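Long-range contact in PhnH (Penicillium herquei, PDB 6JJT), which catalyses the enantioselective hydroalkoxylation that closes a prenylated phenalenone to (2'R)-atrovenetin in the herqueinone pathway of Penicillium herquei: residues E27-A32 with P63-T68. Residues are numbered along the deposited sequence; the frame is centred on the assembly and turned at random.
Sequences EFLFSA and PNFDGT
F65 drives the end of its ring into the angle between L29 and F30, and this is where the contact is tight, all three residues being buried. Its CZ sits over one face of the F30 ring, 3.6 Å from F30 CG, with F65 CE2 beside it, offset toward the rim of the F30 ring. The two rings meet obliquely, planes at 41° and centroids 5.1 Å apart. On the neighbouring corner, F65 CE1 lies 4.1 Å from L29 CG. F65 holds its CG between its own backbone N and carbonyl carbon (chi1 59°), which swings the ring off the loop and across to the strand. I60 of strand 48-61 touches both F30 and F65, and Y145 stacks on F30.

Toward P63 the packing thins and solvent comes closer: P63 is exposed, F28 and N64 partly so. N64 reaches over with its amide: ND2 donates to L29 O at 2.9 Å, the bond somewhat bent (N-H...O 151°), with the oxygen close to the N64 amide plane. The same nitrogen passes 3.7 Å from L29 CD1. Beyond it, P63 offers just CD to the F28 ring, 3.8 Å from F28 CE2, while P21 of a second subunit also packs on F28.

L29 and F30 form a classic beta bulge opposite Y145, in the first strand of the antiparallel barrel. The loop entering strand 67-79 meets strand 26-44 through its side chains, which reach both side chains and the L29 carbonyl. The chemistry is mainly apolar, consistent with a single directed bond, N64 to that carbonyl, setting where the loop side chains sit.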
ATOM      1  N   GLU D  27      26.337   1.600  -7.469  1.00 20.26           N
ATOM      2  CA  GLU D  27      27.374   1.665  -6.451  1.00 21.07           C
ATOM      3  C   GLU D  27      26.958   0.775  -5.289  1.00 19.98           C
ATOM      4  O   GLU D  27      25.798   0.788  -4.889  1.00 18.29           O
ATOM      5  CB  GLU D  27      27.545   3.101  -5.952  1.00 25.18           C
ATOM      6  CG  GLU D  27      28.455   3.980  -6.804  1.00 36.57           C
ATOM      7  CD  GLU D  27      29.738   3.320  -7.306  1.00 43.58           C
ATOM      8  OE1 GLU D  27      30.507   2.757  -6.473  1.00 50.14           O
ATOM      9  OE2 GLU D  27      29.960   3.337  -8.543  1.00 54.10           O
ATOM     10  N   PHE D  28      27.869  -0.023  -4.740  1.00 18.46           N
ATOM     11  CA  PHE D  28      27.513  -0.908  -3.635  1.00 17.10           C
ATOM     12  C   PHE D  28      27.072  -0.085  -2.434  1.00 17.68           C
ATOM     13  O   PHE D  28      27.656   0.929  -2.064  1.00 17.82           O
ATOM     14  CB  PHE D  28      28.716  -1.789  -3.261  1.00 17.40           C
ATOM     15  CG  PHE D  28      28.384  -2.713  -2.112  1.00 19.27           C
ATOM     16  CD1 PHE D  28      27.408  -3.698  -2.219  1.00 18.91           C
ATOM     17  CD2 PHE D  28      28.998  -2.528  -0.885  1.00 20.85           C
ATOM     18  CE1 PHE D  28      27.117  -4.527  -1.144  1.00 20.14           C
ATOM     19  CE2 PHE D  28      28.681  -3.331   0.206  1.00 21.99           C
ATOM     20  CZ  PHE D  28      27.731  -4.321   0.076  1.00 19.88           C
ATOM     21  N   LEU D  29      25.898  -0.451  -1.877  1.00 15.82           N
ATOM     22  CA  LEU D  29      25.320   0.342  -0.803  1.00 14.91           C
ATOM     23  C   LEU D  29      25.419  -0.362   0.552  1.00 15.32           C
ATOM     24  O   LEU D  29      25.829   0.299   1.499  1.00 15.40           O
ATOM     25  CB  LEU D  29      23.847   0.656  -1.131  1.00 15.59           C
ATOM     26  CG  LEU D  29      23.123   1.625  -0.193  1.00 14.00           C
ATOM     27  CD1 LEU D  29      23.757   3.002  -0.131  1.00 15.73           C
ATOM     28  CD2 LEU D  29      21.627   1.705  -0.524  1.00 14.56           C
ATOM     29  N   PHE D  30      24.935  -1.616   0.654  1.00 14.10           N
ATOM     30  CA  PHE D  30      24.931  -2.296   1.955  1.00 15.48           C
ATOM     31  C   PHE D  30      24.624  -3.750   1.738  1.00 13.86           C
ATOM     32  O   PHE D  30      24.084  -4.121   0.710  1.00 14.80           O
ATOM     33  CB  PHE D  30      23.932  -1.717   2.986  1.00 16.74           C
ATOM     34  CG  PHE D  30      22.451  -1.988   2.774  1.00 17.13           C
ATOM     35  CD1 PHE D  30      21.738  -1.360   1.744  1.00 19.31           C
ATOM     36  CD2 PHE D  30      21.756  -2.827   3.646  1.00 17.65           C
ATOM     37  CE1 PHE D  30      20.370  -1.594   1.588  1.00 18.68           C
ATOM     38  CE2 PHE D  30      20.380  -3.024   3.514  1.00 17.88           C
ATOM     39  CZ  PHE D  30      19.684  -2.414   2.472  1.00 16.73           C
ATOM     40  N   SER D  31      24.951  -4.577   2.756  1.00 17.18           N
ATOM     41  CA  SER D  31      24.475  -5.938   2.818  1.00 16.64           C
ATOM     42  C   SER D  31      23.589  -6.080   4.056  1.00 15.57           C
ATOM     43  O   SER D  31      23.684  -5.333   5.028  1.00 15.34           O
ATOM     44  CB  SER D  31      25.627  -6.909   2.889  1.00 20.11           C
ATOM     45  OG  SER D  31      26.296  -6.668   4.111  1.00 19.55           O
ATOM     46  N   ALA D  32      22.739  -7.103   3.981  1.00 15.63           N
ATOM     47  CA  ALA D  32      21.859  -7.435   5.084  1.00 16.86           C
ATOM     48  C   ALA D  32      21.919  -8.943   5.260  1.00 17.74           C
ATOM     49  O   ALA D  32      21.830  -9.695   4.281  1.00 18.35           O
ATOM     50  CB  ALA D  32      20.432  -6.995   4.802  1.00 17.15           C
ATOM     51  N   PRO D  63      29.904   0.223   3.448  1.00 26.50           N
ATOM     52  CA  PRO D  63      30.704   1.447   3.596  1.00 26.80           C
ATOM     53  C   PRO D  63      29.974   2.715   4.044  1.00 30.22           C
ATOM     54  O   PRO D  63      30.613   3.718   4.334  1.00 33.33           O
ATOM     55  CB  PRO D  63      31.278   1.634   2.180  1.00 28.01           C
ATOM     56  CG  PRO D  63      30.307   0.934   1.242  1.00 28.56           C
ATOM     57  CD  PRO D  63      29.745  -0.209   2.051  1.00 25.23           C
ATOM     58  N   ASN D  64      28.638   2.662   4.121  1.00 29.79           N
ATOM     59  CA  ASN D  64      27.832   3.869   4.219  1.00 29.50           C
ATOM     60  C   ASN D  64      27.126   3.924   5.575  1.00 29.15           C
ATOM     61  O   ASN D  64      26.993   4.992   6.180  1.00 29.69           O
ATOM     62  CB  ASN D  64      26.779   3.919   3.105  1.00 29.68           C
ATOM     63  CG  ASN D  64      27.333   3.889   1.691  1.00 32.24           C
ATOM     64  OD1 ASN D  64      27.779   4.905   1.154  1.00 34.91           O
ATOM     65  ND2 ASN D  64      27.245   2.745   1.046  1.00 31.76           N
ATOM     66  N   PHE D  65      26.632   2.753   6.008  1.00 27.28           N
ATOM     67  CA  PHE D  65      25.916   2.615   7.267  1.00 25.78           C
ATOM     68  C   PHE D  65      26.007   1.151   7.698  1.00 25.98           C
ATOM     69  O   PHE D  65      26.076   0.230   6.879  1.00 26.33           O
ATOM     70  CB  PHE D  65      24.490   3.186   7.159  1.00 25.75           C
ATOM     71  CG  PHE D  65      23.629   2.537   6.104  1.00 23.94           C
ATOM     72  CD1 PHE D  65      23.617   2.989   4.785  1.00 24.08           C
ATOM     73  CD2 PHE D  65      22.802   1.471   6.435  1.00 23.20           C
ATOM     74  CE1 PHE D  65      22.825   2.368   3.822  1.00 22.71           C
ATOM     75  CE2 PHE D  65      22.014   0.850   5.473  1.00 23.24           C
ATOM     76  CZ  PHE D  65      22.021   1.296   4.161  1.00 20.77           C
ATOM     77  N   ASP D  66      26.040   0.949   9.010  1.00 26.95           N
ATOM     78  CA  ASP D  66      26.010  -0.391   9.558  1.00 25.40           C
ATOM     79  C   ASP D  66      25.118  -0.365  10.791  1.00 22.93           C
ATOM     80  O   ASP D  66      24.922   0.693  11.387  1.00 21.65           O
ATOM     81  CB  ASP D  66      27.419  -0.860   9.897  1.00 29.86           C
ATOM     82  CG  ASP D  66      27.914  -0.129  11.125  1.00 39.10           C
ATOM     83  OD1 ASP D  66      27.778   1.122  11.153  1.00 46.05           O
ATOM     84  OD2 ASP D  66      28.368  -0.810  12.061  1.00 47.86           O
ATOM     85  N   GLY D  67      24.636  -1.547  11.173  1.00 18.87           N
ATOM     86  CA  GLY D  67      23.729  -1.633  12.301  1.00 20.94           C
ATOM     87  C   GLY D  67      22.969  -2.954  12.366  1.00 18.20           C
ATOM     88  O   GLY D  67      23.467  -3.997  11.944  1.00 18.54           O
ATOM     89  N   THR D  68      21.755  -2.864  12.933  1.00 17.02           N
ATOM     90  CA  THR D  68      20.980  -4.082  13.049  1.00 17.11           C
ATOM     91  C   THR D  68      19.537  -3.795  12.632  1.00 15.22           C
ATOM     92  O   THR D  68      19.091  -2.654  12.643  1.00 16.88           O
ATOM     93  CB  THR D  68      21.035  -4.643  14.483  1.00 18.92           C
ATOM     94  OG1 THR D  68      20.408  -3.672  15.310  1.00 19.06           O
ATOM     95  CG2 THR D  68      22.463  -4.842  14.982  1.00 17.21           C
TER